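Side-chain contacts in glycosyl hydrolases family 31 family protein (Aspergillus niger, PDB 6DRU), which releases alpha-xylose from the non-reducing terminal glucose of xyloglucan oligosaccharides as an alpha-xylosidase of glycosyl hydrolase family 31: residues I589-R592 / Y593-G596; G596-L599 / K600-N604; T609-S612 / I613-L617. All coordinates share one frame; numbering follows the deposited sequence.

Contact 1: residues I589-R592 / Y593-G596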
ATOM      1  N   ILE A 589      41.557  23.073  31.560  1.00 55.20           N
ATOM      2  CA  ILE A 589      42.103  21.751  31.260  1.00 56.69           C
ATOM      3  C   ILE A 589      42.690  21.126  32.519  1.00 58.67           C
ATOM      4  O   ILE A 589      42.466  19.944  32.807  1.00 58.30           O
ATOM      5  CB  ILE A 589      43.147  21.844  30.131  1.00 54.93           C
ATOM      6  CG1 ILE A 589      42.471  22.212  28.809  1.00 54.29           C
ATOM      7  CG2 ILE A 589      43.908  20.533  29.997  1.00 50.71           C
ATOM      8  CD1 ILE A 589      43.431  22.334  27.646  1.00 53.14           C
ATOM      9  N   HIS A 590      43.449  21.908  33.289  1.00 67.27           N
ATOM     10  CA  HIS A 590      44.003  21.402  34.541  1.00 72.51           C
ATOM     11  C   HIS A 590      42.907  21.125  35.565  1.00 70.71           C
ATOM     12  O   HIS A 590      42.970  20.127  36.293  1.00 73.01           O
ATOM     13  CB  HIS A 590      45.022  22.392  35.099  1.00 64.66           C
ATOM     14  CG  HIS A 590      46.369  22.301  34.453  1.00 70.41           C
ATOM     15  ND1 HIS A 590      46.884  23.303  33.660  1.00 67.61           N
ATOM     16  CD2 HIS A 590      47.309  21.327  34.488  1.00 73.11           C
ATOM     17  CE1 HIS A 590      48.084  22.951  33.231  1.00 79.89           C
ATOM     18  NE2 HIS A 590      48.365  21.756  33.719  1.00 80.10           N
ATOM     19  N   LEU A 591      41.899  21.999  35.641  1.00 60.78           N
ATOM     20  CA  LEU A 591      40.785  21.768  36.557  1.00 64.28           C
ATOM     21  C   LEU A 591      40.058  20.472  36.221  1.00 68.86           C
ATOM     22  O   LEU A 591      39.601  19.755  37.120  1.00 65.40           O
ATOM     23  CB  LEU A 591      39.818  22.951  36.518  1.00 57.66           C
ATOM     24  CG  LEU A 591      38.529  22.804  37.332  1.00 58.21           C
ATOM     25  CD1 LEU A 591      38.846  22.601  38.807  1.00 42.64           C
ATOM     26  CD2 LEU A 591      37.620  24.009  37.131  1.00 55.29           C
ATOM     27  N   ARG A 592      39.939  20.159  34.929  1.00 64.77           N
ATOM     28  CA  ARG A 592      39.303  18.914  34.514  1.00 63.47           C
ATOM     29  C   ARG A 592      40.036  17.709  35.089  1.00 68.44           C
ATOM     30  O   ARG A 592      39.412  16.784  35.623  1.00 66.54           O
ATOM     31  CB  ARG A 592      39.252  18.840  32.987  1.00 62.39           C
ATOM     32  CG  ARG A 592      38.719  17.530  32.431  1.00 56.82           C
ATOM     33  CD  ARG A 592      37.225  17.397  32.663  1.00 60.28           C
ATOM     34  NE  ARG A 592      36.710  16.122  32.175  1.00 60.85           N
ATOM     35  CZ  ARG A 592      35.422  15.791  32.168  1.00 62.61           C
ATOM     36  NH1 ARG A 592      34.512  16.641  32.625  1.00 55.16           N
ATOM     37  NH2 ARG A 592      35.044  14.608  31.705  1.00 64.01           N
ATOM     38  N   TYR A 593      41.368  17.704  34.993  1.00 67.48           N
ATOM     39  CA  TYR A 593      42.141  16.611  35.572  1.00 66.16           C
ATOM     40  C   TYR A 593      42.092  16.633  37.094  1.00 66.12           C
ATOM     41  O   TYR A 593      42.215  15.580  37.730  1.00 71.84           O
ATOM     42  CB  TYR A 593      43.589  16.668  35.086  1.00 54.78           C
ATOM     43  CG  TYR A 593      43.751  16.294  33.632  1.00 64.00           C
ATOM     44  CD1 TYR A 593      43.694  14.967  33.230  1.00 56.41           C
ATOM     45  CD2 TYR A 593      43.958  17.265  32.662  1.00 64.16           C
ATOM     46  CE1 TYR A 593      43.837  14.616  31.903  1.00 56.62           C
ATOM     47  CE2 TYR A 593      44.102  16.924  31.331  1.00 66.38           C
ATOM     48  CZ  TYR A 593      44.042  15.597  30.957  1.00 69.48           C
ATOM     49  OH  TYR A 593      44.185  15.245  29.634  1.00 67.41           O
ATOM     50  N   GLN A 594      41.914  17.813  37.694  1.00 68.82           N
ATOM     51  CA  GLN A 594      41.800  17.892  39.146  1.00 63.06           C
ATOM     52  C   GLN A 594      40.494  17.282  39.638  1.00 69.71           C
ATOM     53  O   GLN A 594      40.422  16.807  40.777  1.00 70.27           O
ATOM     54  CB  GLN A 594      41.918  19.346  39.603  1.00 56.63           C
ATOM     55  CG  GLN A 594      42.125  19.512  41.101  1.00 62.46           C
ATOM     56  CD  GLN A 594      42.257  20.967  41.510  1.00 87.63           C
ATOM     57  OE1 GLN A 594      42.261  21.865  40.666  1.00 86.52           O
ATOM     58  NE2 GLN A 594      42.369  21.207  42.811  1.00 85.68           N
ATOM     59  N   LEU A 595      39.461  17.277  38.797  1.00 64.59           N
ATOM     60  CA  LEU A 595      38.178  16.676  39.128  1.00 63.72           C
ATOM     61  C   LEU A 595      38.128  15.186  38.800  1.00 68.92           C
ATOM     62  O   LEU A 595      37.036  14.609  38.758  1.00 72.51           O
ATOM     63  CB  LEU A 595      37.049  17.409  38.397  1.00 44.79           C
ATOM     64  CG  LEU A 595      36.749  18.841  38.842  1.00 61.21           C
ATOM     65  CD1 LEU A 595      36.103  19.634  37.713  1.00 57.51           C
ATOM     66  CD2 LEU A 595      35.864  18.845  40.081  1.00 49.06           C
ATOM     67  N   GLY A 596      39.285  14.558  38.571  1.00 63.07           N
ATOM     68  CA  GLY A 596      39.296  13.171  38.129  1.00 66.33           C
ATOM     69  C   GLY A 596      38.691  12.211  39.136  1.00 64.13           C
ATOM     70  O   GLY A 596      37.949  11.298  38.767  1.00 72.46           O
TER

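Contact 2: residues G596-L599 / K600-N604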
ATOM      1  N   GLY A 596      39.285  14.558  38.571  1.00 63.07           N
ATOM      2  CA  GLY A 596      39.296  13.171  38.129  1.00 66.33           C
ATOM      3  C   GLY A 596      38.691  12.211  39.136  1.00 64.13           C
ATOM      4  O   GLY A 596      37.949  11.298  38.767  1.00 72.46           O
ATOM      5  N   ALA A 597      39.004  12.399  40.421  1.00 69.25           N
ATOM      6  CA  ALA A 597      38.425  11.540  41.449  1.00 63.76           C
ATOM      7  C   ALA A 597      36.914  11.719  41.524  1.00 66.89           C
ATOM      8  O   ALA A 597      36.170  10.742  41.671  1.00 65.05           O
ATOM      9  CB  ALA A 597      39.070  11.832  42.804  1.00 72.85           C
ATOM     10  N   TYR A 598      36.445  12.965  41.429  1.00 68.06           N
ATOM     11  CA  TYR A 598      35.010  13.227  41.431  1.00 64.65           C
ATOM     12  C   TYR A 598      34.341  12.632  40.198  1.00 68.29           C
ATOM     13  O   TYR A 598      33.248  12.059  40.290  1.00 62.46           O
ATOM     14  CB  TYR A 598      34.768  14.734  41.502  1.00 60.60           C
ATOM     15  CG  TYR A 598      33.328  15.145  41.686  1.00 60.89           C
ATOM     16  CD1 TYR A 598      32.688  14.979  42.907  1.00 57.49           C
ATOM     17  CD2 TYR A 598      32.615  15.724  40.646  1.00 64.20           C
ATOM     18  CE1 TYR A 598      31.374  15.366  43.082  1.00 63.67           C
ATOM     19  CE2 TYR A 598      31.302  16.115  40.811  1.00 67.26           C
ATOM     20  CZ  TYR A 598      30.687  15.934  42.030  1.00 67.80           C
ATOM     21  OH  TYR A 598      29.379  16.323  42.198  1.00 68.08           O
ATOM     22  N   LEU A 599      34.985  12.753  39.035  1.00 72.09           N
ATOM     23  CA  LEU A 599      34.419  12.209  37.805  1.00 58.54           C
ATOM     24  C   LEU A 599      34.341  10.690  37.859  1.00 65.83           C
ATOM     25  O   LEU A 599      33.293  10.099  37.566  1.00 64.36           O
ATOM     26  CB  LEU A 599      35.245  12.656  36.602  1.00 47.05           C
ATOM     27  CG  LEU A 599      35.099  14.119  36.190  1.00 61.39           C
ATOM     28  CD1 LEU A 599      36.222  14.516  35.245  1.00 63.63           C
ATOM     29  CD2 LEU A 599      33.743  14.348  35.546  1.00 53.84           C
ATOM     30  N   LYS A 600      35.446  10.035  38.219  1.00 59.42           N
ATOM     31  CA  LYS A 600      35.453   8.577  38.250  1.00 56.45           C
ATOM     32  C   LYS A 600      34.486   8.044  39.301  1.00 64.08           C
ATOM     33  O   LYS A 600      33.943   6.943  39.146  1.00 75.69           O
ATOM     34  CB  LYS A 600      36.879   8.076  38.498  1.00 47.65           C
ATOM     35  CG  LYS A 600      36.997   6.584  38.766  1.00 68.70           C
ATOM     36  CD  LYS A 600      38.389   6.205  39.255  1.00 72.83           C
ATOM     37  CE  LYS A 600      38.712   4.758  38.917  1.00 83.27           C
ATOM     38  NZ  LYS A 600      40.179   4.494  38.917  1.00 86.13           N
ATOM     39  N   SER A 601      34.228   8.821  40.354  1.00 73.20           N
ATOM     40  CA  SER A 601      33.298   8.381  41.390  1.00 70.38           C
ATOM     41  C   SER A 601      31.850   8.479  40.921  1.00 75.10           C
ATOM     42  O   SER A 601      31.052   7.565  41.161  1.00 74.24           O
ATOM     43  CB  SER A 601      33.506   9.202  42.660  1.00 61.36           C
ATOM     44  OG  SER A 601      32.713   8.700  43.719  1.00 81.09           O
ATOM     45  N   ILE A 602      31.488   9.576  40.250  1.00 76.96           N
ATOM     46  CA  ILE A 602      30.107   9.727  39.801  1.00 68.88           C
ATOM     47  C   ILE A 602      29.835   8.860  38.576  1.00 67.32           C
ATOM     48  O   ILE A 602      28.694   8.437  38.354  1.00 67.59           O
ATOM     49  CB  ILE A 602      29.773  11.205  39.531  1.00 59.18           C
ATOM     50  CG1 ILE A 602      30.612  11.762  38.380  1.00 57.10           C
ATOM     51  CG2 ILE A 602      29.975  12.031  40.791  1.00 61.77           C
ATOM     52  CD1 ILE A 602      30.281  13.199  38.028  1.00 63.17           C
ATOM     53  N   PHE A 603      30.858   8.583  37.762  1.00 69.04           N
ATOM     54  CA  PHE A 603      30.686   7.633  36.668  1.00 68.28           C
ATOM     55  C   PHE A 603      30.489   6.220  37.194  1.00 76.24           C
ATOM     56  O   PHE A 603      29.830   5.401  36.542  1.00 83.99           O
ATOM     57  CB  PHE A 603      31.888   7.683  35.723  1.00 67.21           C
ATOM     58  CG  PHE A 603      31.693   8.588  34.540  1.00 65.27           C
ATOM     59  CD1 PHE A 603      31.090   8.117  33.386  1.00 67.10           C
ATOM     60  CD2 PHE A 603      32.119   9.905  34.579  1.00 63.25           C
ATOM     61  CE1 PHE A 603      30.914   8.943  32.292  1.00 65.45           C
ATOM     62  CE2 PHE A 603      31.942  10.736  33.488  1.00 63.57           C
ATOM     63  CZ  PHE A 603      31.339  10.255  32.344  1.00 57.40           C
ATOM     64  N   ASN A 604      31.042   5.922  38.371  1.00 69.76           N
ATOM     65  CA  ASN A 604      30.878   4.596  38.954  1.00 71.65           C
ATOM     66  C   ASN A 604      29.467   4.400  39.493  1.00 70.39           C
ATOM     67  O   ASN A 604      28.895   3.310  39.365  1.00 68.71           O
ATOM     68  CB  ASN A 604      31.914   4.383  40.057  1.00 71.51           C
ATOM     69  CG  ASN A 604      31.792   3.026  40.719  1.00 79.81           C
ATOM     70  OD1 ASN A 604      31.137   2.886  41.753  1.00 75.04           O
ATOM     71  ND2 ASN A 604      32.419   2.017  40.125  1.00 78.27           N
TER

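Contact 3: residues T609-S612 / I613-L617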
ATOM      1  N   THR A 609      23.828   2.065  39.762  1.00 58.26           N
ATOM      2  CA  THR A 609      22.409   2.295  39.991  1.00 63.57           C
ATOM      3  C   THR A 609      21.729   3.066  38.869  1.00 63.26           C
ATOM      4  O   THR A 609      20.519   3.302  38.948  1.00 63.17           O
ATOM      5  CB  THR A 609      22.186   3.031  41.321  1.00 63.23           C
ATOM      6  OG1 THR A 609      23.053   4.170  41.396  1.00 75.87           O
ATOM      7  CG2 THR A 609      22.464   2.104  42.495  1.00 57.90           C
ATOM      8  N   GLY A 610      22.467   3.488  37.846  1.00 63.87           N
ATOM      9  CA  GLY A 610      21.928   4.447  36.903  1.00 53.74           C
ATOM     10  C   GLY A 610      21.779   5.830  37.490  1.00 65.17           C
ATOM     11  O   GLY A 610      20.932   6.605  37.034  1.00 74.60           O
ATOM     12  N   ARG A 611      22.580   6.151  38.505  1.00 68.98           N
ATOM     13  CA  ARG A 611      22.580   7.465  39.133  1.00 57.03           C
ATOM     14  C   ARG A 611      22.999   8.509  38.108  1.00 61.75           C
ATOM     15  O   ARG A 611      24.143   8.494  37.640  1.00 72.90           O
ATOM     16  CB  ARG A 611      23.524   7.469  40.335  1.00 65.57           C
ATOM     17  CG  ARG A 611      23.322   8.615  41.300  1.00 74.38           C
ATOM     18  CD  ARG A 611      21.903   8.607  41.831  1.00 84.52           C
ATOM     19  NE  ARG A 611      21.694   9.623  42.855  1.00 94.42           N
ATOM     20  CZ  ARG A 611      21.637   9.361  44.156  1.00 90.86           C
ATOM     21  NH1 ARG A 611      21.774   8.114  44.585  1.00 87.72           N
ATOM     22  NH2 ARG A 611      21.442  10.342  45.027  1.00 96.89           N
ATOM     23  N   SER A 612      22.083   9.405  37.746  1.00 50.39           N
ATOM     24  CA  SER A 612      22.343  10.348  36.665  1.00 64.51           C
ATOM     25  C   SER A 612      23.549  11.224  36.980  1.00 65.73           C
ATOM     26  O   SER A 612      23.720  11.697  38.106  1.00 66.37           O
ATOM     27  CB  SER A 612      21.116  11.219  36.415  1.00 65.64           C
ATOM     28  OG  SER A 612      19.979  10.430  36.114  1.00 64.51           O
ATOM     29  N   ILE A 613      24.391  11.434  35.969  1.00 66.56           N
ATOM     30  CA  ILE A 613      25.627  12.188  36.145  1.00 57.28           C
ATOM     31  C   ILE A 613      25.320  13.679  36.164  1.00 59.98           C
ATOM     32  O   ILE A 613      25.448  14.329  37.207  1.00 72.22           O
ATOM     33  CB  ILE A 613      26.651  11.831  35.054  1.00 55.38           C
ATOM     34  CG1 ILE A 613      26.979  10.337  35.125  1.00 52.50           C
ATOM     35  CG2 ILE A 613      27.911  12.661  35.213  1.00 52.36           C
ATOM     36  CD1 ILE A 613      27.947   9.874  34.072  1.00 64.23           C
ATOM     37  N   MET A 614      24.911  14.240  35.030  1.00 57.31           N
ATOM     38  CA  MET A 614      24.413  15.609  35.025  1.00 70.06           C
ATOM     39  C   MET A 614      22.909  15.573  35.264  1.00 63.24           C
ATOM     40  O   MET A 614      22.177  14.852  34.580  1.00 55.56           O
ATOM     41  CB  MET A 614      24.769  16.346  33.729  1.00 72.12           C
ATOM     42  CG  MET A 614      24.293  15.730  32.433  1.00 69.99           C
ATOM     43  SD  MET A 614      24.913  16.688  31.028  1.00 70.56           S
ATOM     44  CE  MET A 614      24.052  18.243  31.251  1.00 49.32           C
ATOM     45  N   ARG A 615      22.460  16.347  36.248  1.00 69.90           N
ATOM     46  CA  ARG A 615      21.174  16.123  36.894  1.00 61.40           C
ATOM     47  C   ARG A 615      20.287  17.354  36.788  1.00 61.83           C
ATOM     48  O   ARG A 615      20.652  18.421  37.311  1.00 65.67           O
ATOM     49  CB  ARG A 615      21.393  15.751  38.364  1.00 54.78           C
ATOM     50  CG  ARG A 615      22.291  14.539  38.558  1.00 63.61           C
ATOM     51  CD  ARG A 615      22.667  14.327  40.016  1.00 57.92           C
ATOM     52  NE  ARG A 615      21.508  14.045  40.857  1.00 58.94           N
ATOM     53  CZ  ARG A 615      20.899  12.866  40.922  1.00 75.97           C
ATOM     54  NH1 ARG A 615      21.336  11.849  40.191  1.00 81.22           N
ATOM     55  NH2 ARG A 615      19.852  12.704  41.718  1.00 77.00           N
ATOM     56  N   PRO A 616      19.131  17.264  36.133  1.00 66.97           N
ATOM     57  CA  PRO A 616      18.166  18.365  36.196  1.00 62.95           C
ATOM     58  C   PRO A 616      17.705  18.592  37.628  1.00 59.86           C
ATOM     59  O   PRO A 616      17.702  17.679  38.456  1.00 69.81           O
ATOM     60  CB  PRO A 616      17.019  17.887  35.299  1.00 61.97           C
ATOM     61  CG  PRO A 616      17.195  16.403  35.201  1.00 51.77           C
ATOM     62  CD  PRO A 616      18.668  16.169  35.266  1.00 55.93           C
ATOM     63  N   LEU A 617      17.307  19.834  37.911  1.00 61.52           N
ATOM     64  CA  LEU A 617      17.080  20.254  39.291  1.00 71.49           C
ATOM     65  C   LEU A 617      15.915  19.531  39.956  1.00 65.78           C
ATOM     66  O   LEU A 617      15.867  19.479  41.189  1.00 74.70           O
ATOM     67  CB  LEU A 617      16.848  21.765  39.351  1.00 59.20           C
ATOM     68  CG  LEU A 617      18.038  22.633  38.938  1.00 60.11           C
ATOM     69  CD1 LEU A 617      17.723  24.109  39.123  1.00 62.55           C
ATOM     70  CD2 LEU A 617      19.285  22.243  39.721  1.00 46.09           C
TER

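Contact 1: residues I589-R592 / Y593-G596
Ile-589 and Tyr-593 run alongside each other, one turn apart in the last turns of helix 582-594, which falls in the TIM-barrel range of this family 31 enzyme. The methyl CG2 of Ile-589 meets the tyrosine ring at its edge, in the ring plane, 3.9 Å from CE2. On the neighbouring flank Leu-591 and Leu-595 repeat the i, i+4 spacing, CG of Leu-591 lying 4.0 Å from CD1 of Leu-595. The backbone of this turn is held by bonds from Gln-594 N to His-590 O (2.9 Å) and from Leu-595 N to Leu-591 O (3.0 Å); the bond from Tyr-593 N to Ile-589 O is weak. Leu-595 is the first residue to leave helical geometry, and it also serves as N-cap of helix 596-609. Farther out, the phenol OH is hydrogen-bonded to Ser-280 OG and Tyr-252 N, which fixes the far end of the ring. With its chain bent at chi2 (72°), Arg-592 bonds through its guanidinium to the carbonyls of Leu-250, Thr-549, Leu-551 and Pro-552, a multiple grip that joins the helix to neighbouring parts of the barrel. CD1 of Leu-595 lies 3.5 Å from Leu-591 O, the oxygen that accepts its own amide.

Contact 2: residues G596-L599 / K600-N604
Gly-596 to Phe-603 form the first two turns of helix 596-609, held by four successive i to i+4 bonds in which the amides of Lys-600, Ser-601, Ile-602 and Phe-603 reach the carbonyls of Gly-596, Ala-597, Tyr-598 and Leu-599. The bond from Phe-603 N to Leu-599 O is 2.9 Å long. Among the side chains the main encounter is a CH-pi contact: CG2 of Ile-602 sits over one face of the Tyr-598 ring, 4.2 Å from its centroid and 11° off the ring normal. Two torsions produce it. The tyrosine CG stands anti to its own nitrogen (chi1 -173°), while the isoleucine holds CG1 between nitrogen and carbonyl carbon (chi1 64°), leaving CG2 to cover the ring. The CG1 branch of Ile-602 instead lies over the backbone, 3.3 Å from Leu-599 O, and carries CD1 to 4.2 Å from Tyr-598 CE2. Leu-599 packs more loosely on this branch, its CD2 lying 4.4 Å from Ile-602 CD1. On another flank Phe-603 presents its ring edge to Leu-599 O, which lies in the ring plane 3.2 Å from CD2. The same ring makes edge-to-face contacts with Trp-512 and Phe-553. At the far end of the tyrosine, OH is hydrogen-bonded to Phe-645 O and Arg-648 N, and Ser-601 OG is similarly tied to Gly-715 O. The helix thus turns different chemistry to its surroundings: aromatic contacts toward Trp-512 and Phe-553, and hydroxyl bonds toward the hairpin of strands 643-645 and 649-651 and the C-terminal segment. With its phenol anchored, the tyrosine ring can offer Ile-602 an apolar face while its polar end remains satisfied.

Contact 3: residues T609-S612 / I613-L617
Arg-615 folds its side chain back over Ser-612 where the chain leaves helix 596-609 and enters strand 614-615, an outermost strand of the antiparallel sheet in the family 31 C-terminal domain range. One hydrogen bond spans the turn: Arg-615 NH1 donates to Ser-612 O over 3.2 Å, with an N-H...O angle of 165°. The donor approaches in the carbonyl plane, where an oxygen lone pair points, and the oxygen is only 1° out of the guanidinium plane. A bend at chi3 brings the guanidinium round to this carbonyl. Charge forms the second layer. The arginine chains cross, with their guanidinium planes 52° apart, and Arg-611 NE approaches Arg-615 NH1 to 3.5 Å. Asp-229 and Asp-620 form salt bridges with Arg-615 through NH2 and NE respectively, while Arg-611 NH2 makes a long, weak ion pair with Asp-229; these carboxylates probably offset the closeness of the two cations. Apolar contacts place the turn in the fold. Ile-613 points away from Ser-612, packing against Ile-602, Phe-603 and Phe-606 of the preceding helix and Phe-645 of the adjacent strand, whereas Met-614 packs on Leu-503 of helix 492-508. Backbone bonds link Ile-613 to Gly-646 and Arg-615 to Met-644. Within the turn itself, the aliphatic part of Arg-615 also covers the gripped carbonyl, its CG lying 3.2 Å from Ser-612 O.

How the contacts relate
Along the chain the three contacts follow in series, and none nests within or crosses another. Contact 1 closes the last turns of helix 582-594; contact 2 begins on the Gly-596 it shares and opens helix 596-609. The two also touch in space, Arg-592 CZ lying 3.4 Å from Leu-599 CD1. Contact 3 closes the short loop leading from that helix into strand 614-615. It packs back on contact 2, with Ile-613 CD1 3.6 Å from Phe-603 CE1, but does not touch contact 1, whose nearest atoms are about 8 Å away. Helix 596-609 therefore connects the barrel-side helix to the C-terminal sheet.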